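Local coordinates for protein beta-galactosidase (PDB 4CUA) that hydrolyses terminal beta-galactose residues from glycans as a pneumococcal enzyme, the part described here being a carbohydrate-binding module that probably recognises galactose-containing sugars, at residues N47-W52 and A59-L64; V63-S68 and S72-D77; T107-P112 and E118-N123; S113-G116 and F122-S125. All coordinates share one frame; numbering follows the deposited sequence. Where two conformers were deposited one is given.

Contact 1: residues N47-W52 and A59-L64. With CA (calcium ion), chain C; EDO (1,2-ethanediol), chain D; EDO (1,2-ethanediol), chain F; EDO (1,2-ethanediol), chain E.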
loop_
_atom_site.group_PDB
_atom_site.type_symbol
_atom_site.label_atom_id
_atom_site.label_comp_id
_atom_site.label_asym_id
_atom_site.label_seq_id
_atom_site.Cartn_x
_atom_site.Cartn_y
_atom_site.Cartn_z
ATOM N N ASN A 47 6.576 11.812 7.444
ATOM C CA ASN A 47 5.243 11.248 7.180
ATOM C C ASN A 47 5.392 10.083 6.189
ATOM O O ASN A 47 5.653 10.280 5.014
ATOM C CB ASN A 47 4.317 12.299 6.553
ATOM C CG ASN A 47 2.927 11.728 6.325
ATOM O OD1 ASN A 47 2.634 11.209 5.232
ATOM N ND2 ASN A 47 2.108 11.788 7.331
ATOM N N ARG A 48 5.371 8.878 6.711
ATOM C CA ARG A 48 5.664 7.713 5.898
ATOM C C ARG A 48 5.293 6.441 6.599
ATOM O O ARG A 48 5.308 6.391 7.836
ATOM C CB ARG A 48 7.122 7.716 5.485
ATOM C CG ARG A 48 8.093 7.878 6.645
ATOM C CD ARG A 48 9.508 7.851 6.152
ATOM N NE ARG A 48 10.500 8.075 7.192
ATOM C CZ ARG A 48 10.969 9.270 7.551
ATOM N NH1 ARG A 48 10.519 10.392 7.044
ATOM N NH2 ARG A 48 11.893 9.331 8.530
ATOM N N TRP A 49 4.945 5.397 5.816
ATOM C CA TRP A 49 5.061 4.043 6.273
ATOM C C TRP A 49 6.464 3.579 5.955
ATOM O O TRP A 49 7.027 3.905 4.907
ATOM C CB TRP A 49 4.089 3.138 5.529
ATOM C CG TRP A 49 4.399 1.676 5.747
ATOM C CD1 TRP A 49 3.945 0.919 6.736
ATOM C CD2 TRP A 49 5.253 0.845 4.929
ATOM N NE1 TRP A 49 4.441 -0.359 6.619
ATOM C CE2 TRP A 49 5.267 -0.420 5.541
ATOM C CE3 TRP A 49 6.003 1.065 3.798
ATOM C CZ2 TRP A 49 5.982 -1.497 5.003
ATOM C CZ3 TRP A 49 6.709 -0.018 3.254
ATOM C CH2 TRP A 49 6.689 -1.267 3.874
ATOM N N THR A 50 7.063 2.823 6.880
ATOM C CA THR A 50 8.274 2.063 6.545
ATOM C C THR A 50 8.198 0.773 7.298
ATOM O O THR A 50 7.432 0.632 8.230
ATOM C CB THR A 50 9.574 2.781 6.952
ATOM O OG1 THR A 50 9.833 2.563 8.337
ATOM C CG2 THR A 50 9.606 4.269 6.678
ATOM N N ASN A 51 9.076 -0.151 6.879
ATOM C CA ASN A 51 9.361 -1.365 7.670
ATOM C C ASN A 51 10.837 -1.287 8.109
ATOM O O ASN A 51 11.492 -2.343 8.209
ATOM C CB ASN A 51 9.003 -2.629 6.977
ATOM C CG ASN A 51 9.756 -2.861 5.697
ATOM O OD1 ASN A 51 10.374 -1.941 5.169
ATOM N ND2 ASN A 51 9.657 -4.095 5.154
ATOM N N TRP A 52 11.311 -0.104 8.412
ATOM C CA TRP A 52 12.690 0.123 8.852
ATOM C C TRP A 52 12.980 -0.730 10.084
ATOM O O TRP A 52 12.277 -0.708 11.040
ATOM C CB TRP A 52 12.913 1.600 9.124
ATOM C CG TRP A 52 14.277 1.911 9.646
ATOM C CD1 TRP A 52 15.417 2.082 8.895
ATOM C CD2 TRP A 52 14.638 2.140 11.003
ATOM N NE1 TRP A 52 16.473 2.360 9.746
ATOM C CE2 TRP A 52 16.015 2.437 11.019
ATOM C CE3 TRP A 52 13.955 2.104 12.202
ATOM C CZ2 TRP A 52 16.728 2.660 12.221
ATOM C CZ3 TRP A 52 14.668 2.346 13.408
ATOM C CH2 TRP A 52 16.030 2.615 13.387
ATOM N N ALA A 59 7.666 -6.726 2.750
ATOM C CA ALA A 59 6.371 -6.356 3.338
ATOM C C ALA A 59 5.457 -5.825 2.248
ATOM O O ALA A 59 5.908 -5.418 1.199
ATOM C CB ALA A 59 6.563 -5.266 4.421
ATOM N N SER A 60 4.173 -5.832 2.522
ATOM C CA SER A 60 3.172 -5.294 1.595
ATOM C C SER A 60 2.448 -4.162 2.286
ATOM O O SER A 60 2.250 -4.116 3.500
ATOM C CB SER A 60 2.190 -6.369 1.174
ATOM O OG SER A 60 1.586 -7.071 2.225
ATOM N N VAL A 61 2.015 -3.227 1.438
ATOM C CA VAL A 61 1.142 -2.103 1.776
ATOM C C VAL A 61 -0.020 -2.101 0.797
ATOM O O VAL A 61 0.223 -2.218 -0.417
ATOM C CB VAL A 61 1.920 -0.792 1.619
ATOM C CG1 VAL A 61 1.004 0.414 1.732
ATOM C CG2 VAL A 61 3.039 -0.700 2.694
ATOM N N GLY A 62 -1.226 -1.946 1.282
ATOM C CA GLY A 62 -2.347 -1.899 0.392
ATOM C C GLY A 62 -3.467 -1.084 0.924
ATOM O O GLY A 62 -3.326 -0.420 1.973
ATOM N N VAL A 63 -4.543 -1.002 0.123
ATOM C CA VAL A 63 -5.747 -0.270 0.467
ATOM C C VAL A 63 -6.933 -1.202 0.358
ATOM O O VAL A 63 -7.061 -1.868 -0.653
ATOM C CB VAL A 63 -5.910 0.977 -0.436
ATOM C CG1 VAL A 63 -7.211 1.685 -0.091
ATOM C CG2 VAL A 63 -4.704 1.908 -0.269
ATOM N N LEU A 64 -7.763 -1.190 1.370
ATOM C CA LEU A 64 -9.030 -1.868 1.461
ATOM C C LEU A 64 -10.116 -0.817 1.200
ATOM O O LEU A 64 -10.198 0.145 1.954
ATOM C CB LEU A 64 -9.245 -2.476 2.839
ATOM C CG LEU A 64 -10.566 -3.152 3.116
ATOM C CD1 LEU A 64 -10.785 -4.298 2.094
ATOM C CD2 LEU A 64 -10.554 -3.697 4.548
HETATM CA CA CA C . 1.119 10.443 3.713
HETATM C C1 EDO D . 13.398 5.892 8.380
HETATM O O1 EDO D . 13.893 7.176 8.720
HETATM C C2 EDO D . 12.356 5.378 9.349
HETATM O O2 EDO D . 11.188 6.260 9.258
HETATM C C1 EDO F . 5.140 9.735 11.528
HETATM O O1 EDO F . 4.366 8.602 11.840
HETATM C C2 EDO F . 6.470 9.310 10.929
HETATM O O2 EDO F . 6.293 8.730 9.608
HETATM C C1 EDO E . -0.700 -9.195 4.493
HETATM O O1 EDO E . -0.454 -9.293 5.818
HETATM C C2 EDO E . -1.247 -7.725 4.266
HETATM O O2 EDO E . -1.003 -7.396 3.001
#
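W49 lays one face of its indole on V61, and A59 fills in at the rim of the same ring; these three residues bury most of the surface between 47-52 and 59-64. Methyl CG2 of V61 stands over the middle of the six-membered ring, 3.4 Å from its centroid and only 8° off the ring normal, a CH-pi contact of nearly ideal geometry. The two side chains come from opposite directions. W49 reaches across because CG is anti to its backbone N (chi1 167°), while in V61 it is CG1 that takes the anti place, leaving CG2 beside the backbone N and facing the indole. A59 meets the ring differently: its CB lies near the ring plane, 3.9 Å from W49 CZ2, and N51 adds its amide nitrogen ND2 at 3.4 Å from A59 CB. The opposite indole face has the backbone N of N51 above it, near the rim. No hydrogen bond joins the two segments. The polar ends are paired outside them, W49 NE1 with the carbonyl of D24 and N51 OD1 with the backbone N of T171. Two residues before W49, N47 OD1 binds the calcium ion at 2.3 Å, together with N33, D36, L38, T174 and E175, and T50 OG1 closes an ST turn by accepting from W52 N. The chemistry is thus apolar between the segments and polar around them: dispersion and CH-pi contact seat the calcium-binding segment against the A59 and V61 side of strand 58-67, while the NE1 bond to D24 O probably fixes how the indole is turned.

Contact 2: residues V63-S68 and S72-D77; sequences VLFGDS and SKRSVD. With EDO (1,2-ethanediol), chain I.
The phenyl ring of F65 and the guanidinium of R74 stand almost perpendicular, their planes 89° apart, and each is met in its own way. Over one face of F65 comes R74 CB, 4.3 Å from the ring centroid and toward the rim, a CH-pi contact; the carbonyl oxygen of V63 lies over the centre of the opposite face. V76 CG2 reaches the far end of the ring, 3.7 Å from F65 CE2. The guanidinium has its partners at the edge and in plane: G66 O on one side and O2 of an ethanediol, probably from the crystallisation liquor, which accepts from NH1. R74 NH2 gives G66 O a bond of 2.8 Å at 156°, on a lone pair in the carbonyl plane, and NE adds a weak one. A bend at chi2 (-106°) lets the arginine rest CG on F65 CB and still turn its head back to G66. A water accepts from both G66 N and R74 NE, tying the same two residues a second time. D67 OD1 stays 4.2 Å from R74 NH2, too far for a salt bridge, though its charge could still steady the guanidinium; D67 OD2 and S72 OG instead share another water. The backbones meet through S72 N to F65 O at 3.2 Å, and S72 CB packs on D67 CB at 3.7 Å. Strand 145-155 continues the sheet beyond R74 and V76. The arrangement is that of an antiparallel beta hairpin, strands 58-67 and 70-83, near its turn in a galactose-binding-like beta-sandwich.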
loop_
_atom_site.group_PDB
_atom_site.type_symbol
_atom_site.label_atom_id
_atom_site.label_comp_id
_atom_site.label_asym_id
_atom_site.label_seq_id
_atom_site.Cartn_x
_atom_site.Cartn_y
_atom_site.Cartn_z
ATOM N N VAL A 63 -4.543 -1.002 0.123
ATOM C CA VAL A 63 -5.747 -0.270 0.467
ATOM C C VAL A 63 -6.933 -1.202 0.358
ATOM O O VAL A 63 -7.061 -1.868 -0.653
ATOM C CB VAL A 63 -5.910 0.977 -0.436
ATOM C CG1 VAL A 63 -7.211 1.685 -0.091
ATOM C CG2 VAL A 63 -4.704 1.908 -0.269
ATOM N N LEU A 64 -7.763 -1.190 1.370
ATOM C CA LEU A 64 -9.030 -1.868 1.461
ATOM C C LEU A 64 -10.116 -0.817 1.200
ATOM O O LEU A 64 -10.198 0.145 1.954
ATOM C CB LEU A 64 -9.245 -2.476 2.839
ATOM C CG LEU A 64 -10.566 -3.152 3.116
ATOM C CD1 LEU A 64 -10.785 -4.298 2.094
ATOM C CD2 LEU A 64 -10.554 -3.697 4.548
ATOM N N PHE A 65 -10.880 -0.993 0.148
ATOM C CA PHE A 65 -11.766 0.091 -0.322
ATOM C C PHE A 65 -13.041 0.244 0.435
ATOM O O PHE A 65 -13.597 -0.688 1.031
ATOM C CB PHE A 65 -12.079 -0.112 -1.791
ATOM C CG PHE A 65 -10.871 -0.096 -2.642
ATOM C CD1 PHE A 65 -10.022 1.006 -2.717
ATOM C CD2 PHE A 65 -10.468 -1.216 -3.341
ATOM C CE1 PHE A 65 -8.898 1.014 -3.471
ATOM C CE2 PHE A 65 -9.315 -1.228 -4.074
ATOM C CZ PHE A 65 -8.483 -0.124 -4.157
ATOM N N GLY A 66 -13.588 1.472 0.387
ATOM C CA GLY A 66 -14.886 1.706 0.988
ATOM C C GLY A 66 -15.691 2.619 0.055
ATOM O O GLY A 66 -15.173 3.238 -0.805
ATOM N N ASP A 67 -16.994 2.600 0.270
ATOM C CA ASP A 67 -17.933 3.591 -0.332
ATOM C C ASP A 67 -18.830 4.029 0.782
ATOM O O ASP A 67 -19.541 3.246 1.393
ATOM C CB ASP A 67 -18.682 2.904 -1.446
ATOM C CG ASP A 67 -19.700 3.814 -2.130
ATOM O OD1 ASP A 67 -19.790 5.007 -1.752
ATOM O OD2 ASP A 67 -20.281 3.296 -3.101
ATOM N N SER A 68 -18.830 5.316 1.069
ATOM C CA SER A 68 -19.782 5.892 2.006
ATOM C C SER A 68 -19.737 5.275 3.361
ATOM O O SER A 68 -20.725 5.209 4.087
ATOM C CB SER A 68 -21.206 5.826 1.426
ATOM O OG SER A 68 -21.198 6.370 0.086
ATOM N N SER A 72 -16.483 -1.826 0.079
ATOM C CA SER A 72 -16.900 -1.827 -1.327
ATOM C C SER A 72 -15.860 -2.406 -2.198
ATOM O O SER A 72 -14.661 -2.187 -1.985
ATOM C CB SER A 72 -17.151 -0.401 -1.757
ATOM O OG SER A 72 -17.698 -0.363 -3.067
ATOM N N LYS A 73 -16.266 -3.149 -3.190
ATOM C CA LYS A 73 -15.396 -3.392 -4.286
ATOM C C LYS A 73 -15.261 -2.145 -5.113
ATOM O O LYS A 73 -16.181 -1.329 -5.182
ATOM C CB LYS A 73 -15.884 -4.525 -5.225
ATOM C CG LYS A 73 -15.875 -5.877 -4.608
ATOM C CD LYS A 73 -16.168 -6.918 -5.697
ATOM C CE LYS A 73 -16.162 -8.289 -5.088
ATOM N NZ LYS A 73 -16.444 -9.382 -6.080
ATOM N N ARG A 74 -14.126 -2.007 -5.737
ATOM C CA ARG A 74 -13.897 -0.968 -6.733
ATOM C C ARG A 74 -13.239 -1.519 -7.955
ATOM O O ARG A 74 -12.501 -2.514 -7.902
ATOM C CB ARG A 74 -12.945 0.113 -6.150
ATOM C CG ARG A 74 -13.469 0.810 -4.935
ATOM C CD ARG A 74 -13.922 2.212 -5.210
ATOM N NE ARG A 74 -14.418 2.897 -4.058
ATOM C CZ ARG A 74 -15.392 3.818 -4.210
ATOM N NH1 ARG A 74 -15.847 4.025 -5.445
ATOM N NH2 ARG A 74 -15.880 4.446 -3.193
ATOM N N SER A 75 -13.459 -0.837 -9.078
ATOM C CA SER A 75 -12.786 -1.123 -10.333
ATOM C C SER A 75 -11.458 -0.354 -10.435
ATOM O O SER A 75 -11.426 0.867 -10.522
ATOM C CB SER A 75 -13.669 -0.722 -11.522
ATOM O OG SER A 75 -12.938 -0.941 -12.710
ATOM N N VAL A 76 -10.348 -1.079 -10.374
ATOM C CA VAL A 76 -9.029 -0.502 -10.229
ATOM C C VAL A 76 -8.114 -0.838 -11.370
ATOM O O VAL A 76 -7.883 -2.019 -11.716
ATOM C CB VAL A 76 -8.351 -0.988 -8.898
ATOM C CG1 VAL A 76 -6.978 -0.352 -8.763
ATOM C CG2 VAL A 76 -9.262 -0.744 -7.716
ATOM N N ASP A 77 -7.468 0.162 -11.928
ATOM C CA ASP A 77 -6.521 -0.021 -12.984
ATOM C C ASP A 77 -5.193 0.751 -12.864
ATOM O O ASP A 77 -4.401 0.860 -13.769
ATOM C CB ASP A 77 -7.196 0.213 -14.383
ATOM C CG ASP A 77 -7.400 1.681 -14.705
ATOM O OD1 ASP A 77 -7.135 2.553 -13.838
ATOM O OD2 ASP A 77 -7.873 1.984 -15.841
HETATM C C1 EDO I . -15.968 1.518 -9.362
HETATM O O1 EDO I . -16.061 0.213 -8.827
HETATM C C2 EDO I . -16.211 2.569 -8.335
HETATM O O2 EDO I . -15.003 3.313 -8.243
HETATM O O HOH W 1 -12.520 3.387 -1.697
HETATM O O HOH W 2 -20.697 0.461 -2.540
#

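Contact 3: residues T107-P112 and E118-N123. With EDO (1,2-ethanediol), chain H; EDO (1,2-ethanediol), chain E.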
loop_
_atom_site.group_PDB
_atom_site.type_symbol
_atom_site.label_atom_id
_atom_site.label_comp_id
_atom_site.label_asym_id
_atom_site.label_seq_id
_atom_site.Cartn_x
_atom_site.Cartn_y
_atom_site.Cartn_z
ATOM N N THR A 107 -12.491 -8.450 6.257
ATOM C CA THR A 107 -12.840 -7.563 7.366
ATOM C C THR A 107 -11.714 -6.523 7.466
ATOM O O THR A 107 -10.622 -6.742 6.957
ATOM C CB THR A 107 -12.842 -8.370 8.686
ATOM O OG1 THR A 107 -11.583 -9.022 8.860
ATOM C CG2 THR A 107 -13.934 -9.412 8.665
ATOM N N ALA A 108 -11.994 -5.411 8.126
ATOM C CA ALA A 108 -10.917 -4.485 8.449
ATOM C C ALA A 108 -10.016 -5.226 9.454
ATOM O O ALA A 108 -10.494 -5.683 10.510
ATOM C CB ALA A 108 -11.459 -3.236 9.096
ATOM N N PRO A 109 -8.686 -5.241 9.187
ATOM C CA PRO A 109 -7.776 -5.787 10.194
ATOM C C PRO A 109 -7.915 -5.074 11.542
ATOM O O PRO A 109 -8.217 -3.893 11.655
ATOM C CB PRO A 109 -6.405 -5.599 9.567
ATOM C CG PRO A 109 -6.687 -5.630 8.082
ATOM C CD PRO A 109 -7.972 -4.850 7.966
ATOM N N LYS A 110 -7.735 -5.830 12.616
ATOM C CA LYS A 110 -7.765 -5.262 13.943
ATOM C C LYS A 110 -6.592 -4.340 14.201
ATOM O O LYS A 110 -6.704 -3.331 14.931
ATOM C CB LYS A 110 -7.723 -6.393 14.982
ATOM C CG LYS A 110 -8.934 -7.316 14.963
ATOM C CD LYS A 110 -10.124 -6.583 15.496
ATOM C CE LYS A 110 -11.324 -7.475 15.799
ATOM N NZ LYS A 110 -11.719 -8.240 14.606
ATOM N N ASN A 111 -5.456 -4.671 13.586
ATOM C CA ASN A 111 -4.251 -3.872 13.718
ATOM C C ASN A 111 -3.668 -3.691 12.322
ATOM O O ASN A 111 -2.808 -4.450 11.880
ATOM C CB ASN A 111 -3.256 -4.520 14.644
ATOM C CG ASN A 111 -3.844 -4.795 15.990
ATOM O OD1 ASN A 111 -3.776 -3.968 16.864
ATOM N ND2 ASN A 111 -4.477 -5.949 16.126
ATOM N N PRO A 112 -4.164 -2.695 11.577
ATOM C CA PRO A 112 -3.868 -2.583 10.137
ATOM C C PRO A 112 -2.424 -2.385 9.751
ATOM O O PRO A 112 -2.070 -2.795 8.674
ATOM C CB PRO A 112 -4.710 -1.392 9.646
ATOM C CG PRO A 112 -5.377 -0.874 10.831
ATOM C CD PRO A 112 -5.212 -1.743 12.010
ATOM N N GLU A 118 -1.966 -11.161 12.887
ATOM C CA GLU A 118 -3.335 -11.579 13.218
ATOM C C GLU A 118 -3.840 -12.542 12.154
ATOM O O GLU A 118 -3.272 -12.591 11.087
ATOM C CB GLU A 118 -4.270 -10.410 13.418
ATOM C CG GLU A 118 -4.564 -9.592 12.154
ATOM C CD GLU A 118 -5.383 -8.363 12.465
ATOM O OE1 GLU A 118 -4.831 -7.381 12.961
ATOM O OE2 GLU A 118 -6.624 -8.315 12.218
ATOM N N ASP A 119 -4.893 -13.286 12.481
ATOM C CA ASP A 119 -5.561 -14.158 11.528
ATOM C C ASP A 119 -6.399 -13.319 10.612
ATOM O O ASP A 119 -7.339 -12.664 11.033
ATOM C CB ASP A 119 -6.474 -15.153 12.232
ATOM C CG ASP A 119 -5.716 -16.182 13.009
ATOM O OD1 ASP A 119 -4.464 -16.309 12.923
ATOM O OD2 ASP A 119 -6.422 -16.912 13.702
ATOM N N HIS A 120 -6.021 -13.325 9.347
ATOM C CA HIS A 120 -6.730 -12.506 8.372
ATOM C C HIS A 120 -6.544 -13.096 6.993
ATOM O O HIS A 120 -5.459 -13.491 6.627
ATOM C CB HIS A 120 -6.184 -11.072 8.448
ATOM C CG HIS A 120 -7.070 -10.083 7.777
ATOM N ND1 HIS A 120 -7.044 -9.891 6.425
ATOM C CD2 HIS A 120 -8.047 -9.279 8.249
ATOM C CE1 HIS A 120 -7.933 -8.976 6.088
ATOM N NE2 HIS A 120 -8.579 -8.617 7.175
ATOM N N VAL A 121 -7.617 -12.971 6.191
ATOM C CA VAL A 121 -7.605 -13.443 4.793
ATOM C C VAL A 121 -6.471 -12.874 3.984
ATOM O O VAL A 121 -5.946 -13.483 3.047
ATOM C CB VAL A 121 -8.930 -13.206 4.083
ATOM C CG1 VAL A 121 -10.004 -14.093 4.704
ATOM C CG2 VAL A 121 -9.360 -11.739 4.060
ATOM N N PHE A 122 -6.038 -11.673 4.326
ATOM C CA PHE A 122 -4.961 -11.090 3.567
ATOM C C PHE A 122 -3.641 -11.850 3.660
ATOM O O PHE A 122 -2.809 -11.707 2.803
ATOM C CB PHE A 122 -4.676 -9.629 3.968
ATOM C CG PHE A 122 -5.747 -8.655 3.618
ATOM C CD1 PHE A 122 -6.746 -8.909 2.674
ATOM C CD2 PHE A 122 -5.739 -7.409 4.240
ATOM C CE1 PHE A 122 -7.731 -7.968 2.377
ATOM C CE2 PHE A 122 -6.700 -6.455 3.921
ATOM C CZ PHE A 122 -7.674 -6.729 2.992
ATOM N N ASN A 123 -3.458 -12.631 4.727
ATOM C CA ASN A 123 -2.226 -13.362 4.899
ATOM C C ASN A 123 -2.158 -14.646 4.061
ATOM O O ASN A 123 -1.082 -15.266 4.044
ATOM C CB ASN A 123 -2.047 -13.722 6.353
ATOM C CG ASN A 123 -1.848 -12.482 7.210
ATOM O OD1 ASN A 123 -1.101 -11.584 6.822
ATOM N ND2 ASN A 123 -2.488 -12.461 8.370
HETATM C C1 EDO H . -12.171 -11.818 6.901
HETATM O O1 EDO H . -12.562 -13.075 7.477
HETATM C C2 EDO H . -10.918 -11.344 7.673
HETATM O O2 EDO H . -9.959 -12.382 7.687
HETATM C C1 EDO E . -0.700 -9.195 4.493
HETATM O O1 EDO E . -0.454 -9.293 5.818
HETATM C C2 EDO E . -1.247 -7.725 4.266
HETATM O O2 EDO E . -1.003 -7.396 3.001
#
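The carboxylate of E118 is gripped by two successive backbone amides: K110 N gives OE2 a bond of 2.8 Å, and N111 N gives OE1 one of 2.9 Å. Both oxygens use their syn lone pairs, so the amides meet the carboxylate from the side between its two oxygens, within the long loop that links strands 94-100 and 128-130 of the galactose-binding-like domain. N111 ND2 adds a weak bond to OE1, its amide plane steeply inclined to the carboxylate. Beyond CG the glutamate chain is extended (chi2 -174°), which carries the charge across to the 107-112 segment. These amides would probably stabilise the negative charge.

H120 makes the second tie. Its NE2 donates to T107 O at 2.8 Å, nearly straight at 169° and in the ring plane, while ND1 accepts from F122 N in the 3-10 turn 121-123; the imidazole is therefore held at both nitrogens. P109 CG packs over one face of the ring in a CH-pi contact, 4.0 Å from the centroid; an ethanediol modelled over the opposite face is doubtfully placed. The buried F122 stacks on F21 and meets W128 outside the segments. Its own ring face receives H120 CE1 over the centre, and P109 CG comes within 4.2 Å of F122 CE2.

Contact 4: residues S113-G116 and F122-S125. With EDO (1,2-ethanediol), chain E.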
loop_
_atom_site.group_PDB
_atom_site.type_symbol
_atom_site.label_atom_id
_atom_site.label_comp_id
_atom_site.label_asym_id
_atom_site.label_seq_id
_atom_site.Cartn_x
_atom_site.Cartn_y
_atom_site.Cartn_z
ATOM N N SER A 113 -1.573 -1.885 10.649
ATOM C CA SER A 113 -0.150 -1.741 10.346
ATOM C C SER A 113 0.592 -3.096 10.476
ATOM O O SER A 113 1.765 -3.138 10.132
ATOM C CB SER A 113 0.510 -0.708 11.255
ATOM O OG SER A 113 0.177 0.620 10.810
ATOM N N PHE A 114 -0.087 -4.077 11.038
ATOM C CA PHE A 114 0.588 -5.344 11.391
ATOM C C PHE A 114 -0.266 -6.537 11.048
ATOM O O PHE A 114 -0.529 -7.424 11.869
ATOM C CB PHE A 114 0.888 -5.344 12.905
ATOM C CG PHE A 114 1.682 -4.188 13.328
ATOM C CD1 PHE A 114 3.060 -4.161 13.213
ATOM C CD2 PHE A 114 1.055 -3.077 13.861
ATOM C CE1 PHE A 114 3.733 -3.030 13.605
ATOM C CE2 PHE A 114 1.751 -1.954 14.272
ATOM C CZ PHE A 114 3.095 -1.949 14.152
ATOM N N VAL A 115 -0.788 -6.618 9.823
ATOM C CA VAL A 115 -1.761 -7.630 9.465
ATOM C C VAL A 115 -1.153 -9.036 9.622
ATOM O O VAL A 115 -1.832 -9.975 9.957
ATOM C CB VAL A 115 -2.304 -7.370 8.050
ATOM C CG1 VAL A 115 -3.233 -8.481 7.664
ATOM C CG2 VAL A 115 -3.021 -6.025 7.963
ATOM N N GLY A 116 0.132 -9.137 9.401
ATOM C CA GLY A 116 0.782 -10.444 9.571
ATOM C C GLY A 116 0.759 -11.004 10.954
ATOM O O GLY A 116 1.066 -12.206 11.118
ATOM N N PHE A 122 -6.038 -11.673 4.326
ATOM C CA PHE A 122 -4.961 -11.090 3.567
ATOM C C PHE A 122 -3.641 -11.850 3.660
ATOM O O PHE A 122 -2.809 -11.707 2.803
ATOM C CB PHE A 122 -4.676 -9.629 3.968
ATOM C CG PHE A 122 -5.747 -8.655 3.618
ATOM C CD1 PHE A 122 -6.746 -8.909 2.674
ATOM C CD2 PHE A 122 -5.739 -7.409 4.240
ATOM C CE1 PHE A 122 -7.731 -7.968 2.377
ATOM C CE2 PHE A 122 -6.700 -6.455 3.921
ATOM C CZ PHE A 122 -7.674 -6.729 2.992
ATOM N N ASN A 123 -3.458 -12.631 4.727
ATOM C CA ASN A 123 -2.226 -13.362 4.899
ATOM C C ASN A 123 -2.158 -14.646 4.061
ATOM O O ASN A 123 -1.082 -15.266 4.044
ATOM C CB ASN A 123 -2.047 -13.722 6.353
ATOM C CG ASN A 123 -1.848 -12.482 7.210
ATOM O OD1 ASN A 123 -1.101 -11.584 6.822
ATOM N ND2 ASN A 123 -2.488 -12.461 8.370
ATOM N N ASP A 124 -3.267 -15.063 3.480
ATOM C CA ASP A 124 -3.308 -16.300 2.625
ATOM C C ASP A 124 -3.010 -15.915 1.192
ATOM O O ASP A 124 -3.821 -15.203 0.559
ATOM C CB ASP A 124 -4.651 -16.947 2.799
ATOM C CG ASP A 124 -4.780 -18.295 2.061
ATOM O OD1 ASP A 124 -3.811 -18.624 1.322
ATOM O OD2 ASP A 124 -5.888 -18.877 2.241
ATOM N N SER A 125 -1.902 -16.389 0.659
ATOM C CA SER A 125 -1.508 -16.067 -0.721
ATOM C C SER A 125 -2.537 -16.581 -1.747
ATOM O O SER A 125 -2.625 -15.956 -2.835
ATOM C CB SER A 125 -0.097 -16.572 -1.014
ATOM O OG SER A 125 -0.126 -17.995 -0.891
HETATM C C1 EDO E . -0.700 -9.195 4.493
HETATM O O1 EDO E . -0.454 -9.293 5.818
HETATM C C2 EDO E . -1.247 -7.725 4.266
HETATM O O2 EDO E . -1.003 -7.396 3.001
#
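N123 reaches back from the 3-10 turn to V115, and its side chain can be followed outward from CB. CB leaves toward the 113-116 segment, and the torsion that sets CG anti to the carbonyl carbon (chi1 -66°) brings CG itself to 3.7 Å from V115 O. There the two branches part. ND2 donates to V115 O at 3.0 Å in a nearly straight bond of 167°; the oxygen lies in the plane of the N123 amide, yet ND2 approaches it from well above the carbonyl plane. OD1 comes 3.5 Å from G116 CA and accepts from O1 of an ethanediol at 2.6 Å. That molecule, probably from the crystallisation liquor, also bonds S60 and R159, and its O1 touches V115 CG1 at 3.4 Å. The ND2 bond to a carbonyl oxygen is consistent with this flip of the amide, and the ethanediol agrees with it.

Next to this polar tip the contact is apolar. V115 CG1 sits 4.1 Å from F122 CB, obliquely placed to the ring, and it owes this place to an anti chi1 of 176°. In addition, the backbones of V115 and G116 bond to A22 and S23, so the pair is anchored to the end of strand 19-22. Two short 3-10 turns are joined here by one side-chain-to-backbone bond over a small apolar floor, an arrangement of loop packing at the border of a galactose-binding-like beta-sandwich.

Overall arrangement
Contacts 1 and 2 come first along the chain, on the sheet; contacts 3 and 4 follow, interleaved, in the loop between strands 94-100 and 128-130. Contacts 1 and 2 lie about 18 Å apart, centre to centre, and share V63 and L64: contact 2 starts on strand 58-67 where contact 1 ends and turns into strand 70-83. Contacts 3 and 4, only about 6 Å apart, share F122 and N123. L64 joins the two groups, its CD1 packing on F122 CZ and its CD2 on T107 and A108. The long loop is thereby folded against strands 58-67 and 19-22 of the sheet, while contact 1 leads to the calcium site.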